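Local coordinates for protein cytosol aminopeptidase (Staphylococcus aureus subsp. aureus, PDB 3KZW) that probably removes N-terminal amino acids, leucine among them, from peptides as a metal-dependent cytosol (leucyl) aminopeptidase, at residues Pro277-Gly282 and Ser385-Phe390; Leu370-Ala375 and Ser467-Phe472; Glu410-Val415 and Ser473-His478. All coordinates share one frame; numbering follows the deposited sequence.

In the fold
All three interactions lie in the catalytic domain, their centres 11 to 13 Å apart. Interaction 1 pairs two neighbouring parallel strands of its large mixed sheet. The backbone bond from I387 N to P477 O, 2.8 Å, joins interaction 3 to it as the next strand; D389 OD2 also lies 2.7 Å from H478 NE2, a probable side-chain hydrogen bond. Interaction 2 packs over the face of the sheet that carries V281 and D389, where V281 CG1 comes 3.6 Å from A375 CB. T470 O, from interaction 2, and G474 O, from interaction 3, both bind one sodium ion, which also carries two waters. In interaction 1 the side chain of I387 comes within about 8 Å of this ion.

Interaction 1: residues Pro277-Gly282 and Ser385-Phe390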
loop_
_atom_site.group_PDB
_atom_site.type_symbol
_atom_site.label_atom_id
_atom_site.label_comp_id
_atom_site.label_asym_id
_atom_site.label_seq_id
_atom_site.Cartn_x
_atom_site.Cartn_y
_atom_site.Cartn_z
ATOM N N PRO A 277 12.824 -13.264 -46.636
ATOM C CA PRO A 277 12.740 -14.145 -45.475
ATOM C C PRO A 277 11.582 -13.797 -44.542
ATOM O O PRO A 277 10.951 -12.751 -44.689
ATOM C CB PRO A 277 14.080 -13.910 -44.770
ATOM C CG PRO A 277 14.436 -12.513 -45.102
ATOM C CD PRO A 277 13.880 -12.245 -46.479
ATOM N N ILE A 278 11.302 -14.693 -43.601
ATOM C CA ILE A 278 10.365 -14.423 -42.520
ATOM C C ILE A 278 11.177 -13.979 -41.306
ATOM O O ILE A 278 12.078 -14.693 -40.859
ATOM C CB ILE A 278 9.504 -15.663 -42.196
ATOM C CG1 ILE A 278 8.586 -15.985 -43.378
ATOM C CG2 ILE A 278 8.681 -15.440 -40.930
ATOM C CD1 ILE A 278 8.056 -17.402 -43.388
ATOM N N ALA A 279 10.870 -12.789 -40.796
ATOM C CA ALA A 279 11.579 -12.238 -39.644
ATOM C C ALA A 279 10.935 -12.676 -38.343
ATOM O O ALA A 279 9.743 -12.462 -38.128
ATOM C CB ALA A 279 11.641 -10.722 -39.719
ATOM N N LEU A 280 11.734 -13.302 -37.484
ATOM C CA LEU A 280 11.295 -13.683 -36.149
ATOM C C LEU A 280 12.138 -12.962 -35.102
ATOM O O LEU A 280 13.333 -13.226 -34.960
ATOM C CB LEU A 280 11.363 -15.201 -35.962
ATOM C CG LEU A 280 10.571 -16.094 -36.925
ATOM C CD1 LEU A 280 10.880 -17.557 -36.650
ATOM C CD2 LEU A 280 9.068 -15.847 -36.842
ATOM N N VAL A 281 11.503 -12.038 -34.384
ATOM C CA VAL A 281 12.184 -11.199 -33.399
ATOM C C VAL A 281 11.857 -11.662 -31.980
ATOM O O VAL A 281 10.698 -11.909 -31.651
ATOM C CB VAL A 281 11.807 -9.708 -33.582
ATOM C CG1 VAL A 281 12.544 -8.827 -32.581
ATOM C CG2 VAL A 281 12.103 -9.256 -35.004
ATOM N N GLY A 282 12.882 -11.780 -31.142
ATOM C CA GLY A 282 12.701 -12.263 -29.775
ATOM C C GLY A 282 13.293 -11.360 -28.708
ATOM O O GLY A 282 14.416 -10.868 -28.848
ATOM N N SER A 385 8.984 -10.520 -45.627
ATOM C CA SER A 385 7.588 -10.532 -46.054
ATOM C C SER A 385 6.668 -10.276 -44.867
ATOM O O SER A 385 5.582 -9.709 -45.021
ATOM C CB SER A 385 7.233 -11.860 -46.726
ATOM O OG SER A 385 7.420 -12.948 -45.841
ATOM N N VAL A 386 7.117 -10.701 -43.686
ATOM C CA VAL A 386 6.387 -10.505 -42.431
ATOM C C VAL A 386 7.360 -10.480 -41.252
ATOM O O VAL A 386 8.385 -11.163 -41.266
ATOM C CB VAL A 386 5.281 -11.589 -42.220
ATOM C CG1 VAL A 386 5.884 -12.981 -42.009
ATOM C CG2 VAL A 386 4.350 -11.215 -41.070
ATOM N N ILE A 387 7.041 -9.668 -40.248
ATOM C CA ILE A 387 7.806 -9.627 -39.006
ATOM C C ILE A 387 6.927 -10.143 -37.870
ATOM O O ILE A 387 5.801 -9.681 -37.684
ATOM C CB ILE A 387 8.325 -8.198 -38.682
ATOM C CG1 ILE A 387 9.254 -7.699 -39.794
ATOM C CG2 ILE A 387 9.047 -8.173 -37.329
ATOM C CD1 ILE A 387 9.618 -6.226 -39.695
ATOM N N MET A 388 7.444 -11.115 -37.127
ATOM C CA MET A 388 6.763 -11.631 -35.944
ATOM C C MET A 388 7.676 -11.521 -34.739
ATOM O O MET A 388 8.780 -12.068 -34.737
ATOM C CB MET A 388 6.343 -13.086 -36.145
ATOM C CG MET A 388 5.262 -13.276 -37.184
ATOM S SD MET A 388 4.848 -15.008 -37.429
ATOM C CE MET A 388 3.951 -14.907 -38.973
ATOM N N ASP A 389 7.222 -10.800 -33.719
ATOM C CA ASP A 389 7.993 -10.682 -32.489
ATOM C C ASP A 389 7.330 -11.433 -31.333
ATOM O O ASP A 389 6.101 -11.512 -31.255
ATOM C CB ASP A 389 8.288 -9.215 -32.143
ATOM C CG ASP A 389 7.086 -8.488 -31.561
ATOM O OD1 ASP A 389 6.788 -8.686 -30.360
ATOM O OD2 ASP A 389 6.452 -7.702 -32.294
ATOM N N PHE A 390 8.161 -11.987 -30.454
ATOM C CA PHE A 390 7.704 -12.792 -29.325
ATOM C C PHE A 390 8.335 -12.254 -28.053
ATOM O O PHE A 390 9.563 -12.188 -27.942
ATOM C CB PHE A 390 8.079 -14.265 -29.525
ATOM C CG PHE A 390 7.566 -14.854 -30.811
ATOM C CD1 PHE A 390 8.284 -14.704 -31.998
ATOM C CD2 PHE A 390 6.364 -15.553 -30.839
ATOM C CE1 PHE A 390 7.809 -15.238 -33.194
ATOM C CE2 PHE A 390 5.883 -16.096 -32.031
ATOM C CZ PHE A 390 6.607 -15.936 -33.210
#
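V281 and M388 are joined by one of five backbone hydrogen bonds between residues 277-282 and 385-390, with V281 N 2.7 Å from M388 O. This bond is nearly straight, 168° at the hydrogen, although its donor is tilted from the carbonyl plane. A279 and V281 each use both N and O toward the 385-390 strand. M388 N gives to A279 O at 2.8 Å, and A279 N gives to V386 O at 3.0 Å. F390 N reaches V281 O at 2.8 Å. A279 therefore straddles I387, and V281 straddles D389, which is the bonding pattern of a parallel pair. S385 N to P277 O at 3.1 Å adds a fifth bond. The strand directions differ by 20°.

Apolar contacts fall on two faces. On one, I278 CG2 lies 3.9 Å from V386 CG1, the two side chains side by side, and L280 does the same with M388. The methyl L280 CD2 also meets the edge of the F390 ring, in its plane, 3.9 Å from F390 CE1. Helix 505-512 covers this face through W511 and I508. On the other face V281 CG2 meets I387 CG2 at 4.0 Å, and helix 368-380 lies over both.

The polar exception is D389. Its CB packs on V281, while a chi1 of 76° sets CG between the backbone N and carbonyl carbon and leads the carboxylate away to H480 and H478.

With I278, L280 and G282 bonded on their other side to strand 328-338, the pair belongs to the interior of the mixed sheet, flanked by helices on both faces, of the alpha/beta catalytic domain of the cytosol aminopeptidase family.

Interaction 2: residues Leu370-Ala375 and Ser467-Phe472; sequences LVLADA and SFVTHF. With NA (sodium ion), chain R.
T470 O has two partners. It binds a sodium ion at 2.5 Å. It also accepts a hydrogen bond from the hydroxyl of S473. G474 O and two waters complete the ligands found around the ion. This carbonyl faces away from residues 370-375. In this part of the alpha/beta catalytic domain, helix 368-380 packs against the C-terminal part of helix 461-470 and the residues that follow, a contact carried mainly by apolar side chains, with no hydrogen bond across.

The backbones come close at A373 and V469, whose CA atoms are 5.3 Å apart, consistent with the small side chain of A373. The A373 methyl makes a CH-pi contact over one face of F472, with A373 CB 3.6 Å from the ring centroid and 15° off the ring normal. F472 CB and CG also lie against the backbone oxygen of A373. The same methyl, A373 CB, approaches the F468 ring obliquely, 4.1 Å from F468 CE1. F468 reaches across because its CG is anti to the backbone N (chi1 -170°), and this also brings F468 CZ within 4.1 Å of L370 CD2.

The two phenyl rings touch each other: F472 CE1 stands 4.0 Å above one face of F468, displaced toward the rim. On the side facing the sheet, L372 crosses V469 with L372 CD1 3.9 Å from V469 CG2, and both side chains rest on D389 of strand 386-391.

The F472 ring has A373 CB over one face and, over the opposite face, H471 CD2, which lies 3.9 Å above the ring plane and is offset toward its rim.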
loop_
_atom_site.group_PDB
_atom_site.type_symbol
_atom_site.label_atom_id
_atom_site.label_comp_id
_atom_site.label_asym_id
_atom_site.label_seq_id
_atom_site.Cartn_x
_atom_site.Cartn_y
_atom_site.Cartn_z
ATOM N N LEU A 370 11.652 -1.414 -25.726
ATOM C CA LEU A 370 12.835 -0.667 -26.149
ATOM C C LEU A 370 13.802 -1.537 -26.947
ATOM O O LEU A 370 14.237 -1.143 -28.029
ATOM C CB LEU A 370 13.547 -0.037 -24.948
ATOM C CG LEU A 370 12.809 1.062 -24.174
ATOM C CD1 LEU A 370 13.527 1.362 -22.871
ATOM C CD2 LEU A 370 12.642 2.336 -25.002
ATOM N N VAL A 371 14.126 -2.717 -26.421
ATOM C CA VAL A 371 15.044 -3.625 -27.111
ATOM C C VAL A 371 14.420 -4.227 -28.372
ATOM O O VAL A 371 15.122 -4.487 -29.349
ATOM C CB VAL A 371 15.621 -4.736 -26.183
ATOM C CG1 VAL A 371 16.357 -4.117 -25.000
ATOM C CG2 VAL A 371 14.542 -5.706 -25.708
ATOM N N LEU A 372 13.102 -4.432 -28.345
ATOM C CA LEU A 372 12.369 -4.931 -29.505
ATOM C C LEU A 372 12.364 -3.903 -30.625
ATOM O O LEU A 372 12.479 -4.259 -31.796
ATOM C CB LEU A 372 10.931 -5.301 -29.130
ATOM C CG LEU A 372 10.689 -6.598 -28.352
ATOM C CD1 LEU A 372 9.296 -6.591 -27.747
ATOM C CD2 LEU A 372 10.894 -7.835 -29.227
ATOM N N ALA A 373 12.239 -2.630 -30.255
ATOM C CA ALA A 373 12.230 -1.529 -31.216
ATOM C C ALA A 373 13.483 -1.519 -32.094
ATOM O O ALA A 373 13.386 -1.403 -33.318
ATOM C CB ALA A 373 12.074 -0.205 -30.493
ATOM N N ASP A 374 14.651 -1.646 -31.461
ATOM C CA ASP A 374 15.925 -1.698 -32.177
ATOM C C ASP A 374 16.043 -2.970 -33.011
ATOM O O ASP A 374 16.557 -2.941 -34.130
ATOM C CB ASP A 374 17.105 -1.585 -31.204
ATOM C CG ASP A 374 17.491 -0.137 -30.900
ATOM O OD1 ASP A 374 16.887 0.800 -31.467
ATOM O OD2 ASP A 374 18.419 0.066 -30.089
ATOM N N ALA A 375 15.552 -4.078 -32.463
ATOM C CA ALA A 375 15.610 -5.369 -33.139
ATOM C C ALA A 375 14.670 -5.435 -34.346
ATOM O O ALA A 375 15.035 -5.980 -35.390
ATOM C CB ALA A 375 15.313 -6.493 -32.157
ATOM N N SER A 467 1.716 -0.901 -29.914
ATOM C CA SER A 467 1.822 0.254 -30.800
ATOM C C SER A 467 3.262 0.751 -30.887
ATOM O O SER A 467 3.731 1.127 -31.960
ATOM C CB SER A 467 0.914 1.383 -30.312
ATOM O OG SER A 467 0.989 2.509 -31.168
ATOM N N PHE A 468 3.954 0.741 -29.751
ATOM C CA PHE A 468 5.346 1.173 -29.684
ATOM C C PHE A 468 6.261 0.262 -30.502
ATOM O O PHE A 468 7.080 0.744 -31.284
ATOM C CB PHE A 468 5.819 1.243 -28.230
ATOM C CG PHE A 468 7.161 1.896 -28.057
ATOM C CD1 PHE A 468 8.331 1.148 -28.129
ATOM C CD2 PHE A 468 7.258 3.260 -27.809
ATOM C CE1 PHE A 468 9.580 1.747 -27.965
ATOM C CE2 PHE A 468 8.498 3.871 -27.642
ATOM C CZ PHE A 468 9.662 3.112 -27.722
ATOM N N VAL A 469 6.110 -1.047 -30.319
ATOM C CA VAL A 469 6.922 -2.039 -31.024
ATOM C C VAL A 469 6.639 -2.053 -32.532
ATOM O O VAL A 469 7.574 -2.029 -33.335
ATOM C CB VAL A 469 6.746 -3.454 -30.411
ATOM C CG1 VAL A 469 7.480 -4.508 -31.229
ATOM C CG2 VAL A 469 7.238 -3.468 -28.972
ATOM N N THR A 470 5.357 -2.063 -32.907
ATOM C CA THR A 470 4.958 -2.173 -34.318
ATOM C C THR A 470 5.219 -0.904 -35.124
ATOM O O THR A 470 5.126 -0.917 -36.355
ATOM C CB THR A 470 3.479 -2.581 -34.478
ATOM O OG1 THR A 470 2.650 -1.680 -33.735
ATOM C CG2 THR A 470 3.256 -4.008 -33.983
ATOM N N HIS A 471 5.538 0.186 -34.429
ATOM C CA HIS A 471 5.887 1.455 -35.066
ATOM C C HIS A 471 7.161 1.329 -35.894
ATOM O O HIS A 471 7.286 1.948 -36.946
ATOM C CB HIS A 471 6.055 2.546 -34.005
ATOM C CG HIS A 471 6.606 3.838 -34.534
ATOM N ND1 HIS A 471 5.820 4.786 -35.156
ATOM C CD2 HIS A 471 7.863 4.345 -34.517
ATOM C CE1 HIS A 471 6.571 5.816 -35.505
ATOM N NE2 HIS A 471 7.813 5.573 -35.130
ATOM N N PHE A 472 8.089 0.504 -35.420
ATOM C CA PHE A 472 9.433 0.425 -35.988
ATOM C C PHE A 472 9.554 -0.476 -37.224
ATOM O O PHE A 472 10.629 -0.581 -37.827
ATOM C CB PHE A 472 10.434 0.019 -34.901
ATOM C CG PHE A 472 10.682 1.099 -33.887
ATOM C CD1 PHE A 472 9.815 1.277 -32.813
ATOM C CD2 PHE A 472 11.776 1.952 -34.015
ATOM C CE1 PHE A 472 10.035 2.283 -31.876
ATOM C CE2 PHE A 472 12.008 2.960 -33.083
ATOM C CZ PHE A 472 11.136 3.126 -32.009
HETATM NA NA NA R . 3.800 -0.518 -38.378
HETATM O O HOH W 1 3.662 1.853 -38.099
HETATM O O HOH W 2 3.914 -2.464 -39.602
#

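Interaction 3: residues Glu410-Val415 and Ser473-His478; sequences ESNSKV and SGQTPH. With NA (sodium ion), chain R.
S411 and H478 form the close part of this contact, a hydrogen-bonded antiparallel pair. S411 N gives to H478 O at 2.8 Å, and H478 N returns a bond to S411 O at 2.9 Å. H478 O has a second donor in the hydroxyl S413 OG, though this bond is weak at 3.1 Å. With chi1 at 56°, S413 OG sits between its own backbone N and carbonyl carbon, and from there it turns to that oxygen. Alongside, the P477 ring lies against the backbone carbonyl of N412, and P477 CB meets S413 CB at 3.7 Å. The S413 backbone is tied back to its own segment, its N-H meeting E410 OE1 nearly along the C-O axis.

The pair marks where strand 406-411 meets strand 478-482, antiparallel neighbours in the mixed sheet of the catalytic domain. A type II' beta turn from S473 to T476, with G474 at positive phi in its second position, leads into the second strand. The H478 ring is held at both nitrogens: NE2 bonds D389, and H478 ND1 gives to S473 OG at 3.0 Å, a partner only 4° out of the ring plane.

Toward solvent the backbone of the turn still meets N412 closely, N412 CB packing 3.6 Å from Q475 O, and only the two amide ends are loose. They cross with planes 69° apart. N412 ND2 stays 3.8 Å from Q475 OE1, too far for a hydrogen bond. Water fills in between this side and the turn: one sodium-bound water donates to T476 O at 2.7 Å and to S473 OG, also meets S411 OG, and reaches N412 OD1 weakly. The sodium ion itself is bound by G474 O.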
loop_
_atom_site.group_PDB
_atom_site.type_symbol
_atom_site.label_atom_id
_atom_site.label_comp_id
_atom_site.label_asym_id
_atom_site.label_seq_id
_atom_site.Cartn_x
_atom_site.Cartn_y
_atom_site.Cartn_z
ATOM N N GLU A 410 -1.966 -7.153 -34.602
ATOM C CA GLU A 410 -1.570 -7.050 -36.004
ATOM C C GLU A 410 -1.372 -5.605 -36.441
ATOM O O GLU A 410 -2.061 -4.692 -35.978
ATOM C CB GLU A 410 -2.545 -7.791 -36.940
ATOM C CG GLU A 410 -3.957 -7.201 -37.046
ATOM C CD GLU A 410 -4.071 -6.065 -38.060
ATOM O OE1 GLU A 410 -3.182 -5.932 -38.933
ATOM O OE2 GLU A 410 -5.060 -5.302 -37.984
ATOM N N SER A 411 -0.419 -5.419 -37.343
ATOM C CA SER A 411 -0.164 -4.136 -37.965
ATOM C C SER A 411 0.176 -4.408 -39.425
ATOM O O SER A 411 1.262 -4.912 -39.732
ATOM C CB SER A 411 0.984 -3.427 -37.250
ATOM O OG SER A 411 1.344 -2.236 -37.920
ATOM N N ASN A 412 -0.770 -4.097 -40.312
ATOM C CA ASN A 412 -0.655 -4.380 -41.750
ATOM C C ASN A 412 -0.551 -5.873 -42.070
ATOM O O ASN A 412 0.033 -6.250 -43.088
ATOM C CB ASN A 412 0.516 -3.614 -42.389
ATOM C CG ASN A 412 0.406 -2.113 -42.208
ATOM O OD1 ASN A 412 1.238 -1.500 -41.539
ATOM N ND2 ASN A 412 -0.620 -1.513 -42.801
ATOM N N SER A 413 -1.111 -6.716 -41.201
ATOM C CA SER A 413 -1.121 -8.168 -41.421
ATOM C C SER A 413 -2.351 -8.846 -40.813
ATOM O O SER A 413 -2.235 -9.812 -40.050
ATOM C CB SER A 413 0.166 -8.817 -40.902
ATOM O OG SER A 413 0.364 -8.515 -39.536
ATOM N N LYS A 414 -3.524 -8.336 -41.181
ATOM C CA LYS A 414 -4.809 -8.874 -40.734
ATOM C C LYS A 414 -5.026 -10.317 -41.202
ATOM O O LYS A 414 -5.569 -11.138 -40.459
ATOM C CB LYS A 414 -5.944 -7.985 -41.248
ATOM C CG LYS A 414 -7.199 -7.986 -40.393
ATOM C CD LYS A 414 -8.215 -6.966 -40.919
ATOM C CE LYS A 414 -9.165 -6.477 -39.817
ATOM N NZ LYS A 414 -10.033 -7.565 -39.250
ATOM N N VAL A 415 -4.595 -10.613 -42.428
ATOM C CA VAL A 415 -4.797 -11.929 -43.046
ATOM C C VAL A 415 -3.921 -13.007 -42.397
ATOM O O VAL A 415 -4.427 -14.058 -41.992
ATOM C CB VAL A 415 -4.582 -11.883 -44.586
ATOM C CG1 VAL A 415 -4.630 -13.281 -45.194
ATOM C CG2 VAL A 415 -5.625 -10.985 -45.239
ATOM N N SER A 473 8.447 -1.105 -37.606
ATOM C CA SER A 473 8.418 -1.954 -38.794
ATOM C C SER A 473 7.980 -1.182 -40.041
ATOM O O SER A 473 8.078 -1.692 -41.163
ATOM C CB SER A 473 7.496 -3.152 -38.571
ATOM O OG SER A 473 6.185 -2.727 -38.244
ATOM N N GLY A 474 7.502 0.046 -39.841
ATOM C CA GLY A 474 6.973 0.856 -40.930
ATOM C C GLY A 474 5.665 0.275 -41.429
ATOM O O GLY A 474 4.740 0.055 -40.644
ATOM N N GLN A 475 5.594 0.011 -42.731
ATOM C CA GLN A 475 4.395 -0.561 -43.342
ATOM C C GLN A 475 4.505 -2.072 -43.556
ATOM O O GLN A 475 3.570 -2.701 -44.057
ATOM C CB GLN A 475 4.060 0.154 -44.656
ATOM C CG GLN A 475 3.685 1.627 -44.491
ATOM C CD GLN A 475 2.494 1.835 -43.563
ATOM O OE1 GLN A 475 1.355 1.516 -43.913
ATOM N NE2 GLN A 475 2.754 2.379 -42.374
ATOM N N THR A 476 5.645 -2.644 -43.169
ATOM C CA THR A 476 5.875 -4.087 -43.254
ATOM C C THR A 476 4.893 -4.835 -42.354
ATOM O O THR A 476 4.730 -4.465 -41.191
ATOM C CB THR A 476 7.319 -4.443 -42.840
ATOM O OG1 THR A 476 8.240 -3.644 -43.592
ATOM C CG2 THR A 476 7.618 -5.919 -43.079
ATOM N N PRO A 477 4.218 -5.872 -42.894
ATOM C CA PRO A 477 3.331 -6.720 -42.099
ATOM C C PRO A 477 3.994 -7.182 -40.802
ATOM O O PRO A 477 5.056 -7.803 -40.834
ATOM C CB PRO A 477 3.065 -7.905 -43.030
ATOM C CG PRO A 477 3.105 -7.305 -44.384
ATOM C CD PRO A 477 4.161 -6.229 -44.327
ATOM N N HIS A 478 3.364 -6.860 -39.677
ATOM C CA HIS A 478 3.948 -7.087 -38.360
ATOM C C HIS A 478 2.914 -7.679 -37.404
ATOM O O HIS A 478 1.824 -7.124 -37.237
ATOM C CB HIS A 478 4.480 -5.762 -37.797
ATOM C CG HIS A 478 5.354 -5.907 -36.586
ATOM N ND1 HIS A 478 6.333 -4.991 -36.269
ATOM C CD2 HIS A 478 5.398 -6.851 -35.616
ATOM C CE1 HIS A 478 6.940 -5.362 -35.156
ATOM N NE2 HIS A 478 6.393 -6.490 -34.741
HETATM NA NA NA R . 3.800 -0.518 -38.378
HETATM O O HOH W 2 3.914 -2.464 -39.602
HETATM O O HOH W 1 3.662 1.853 -38.099
#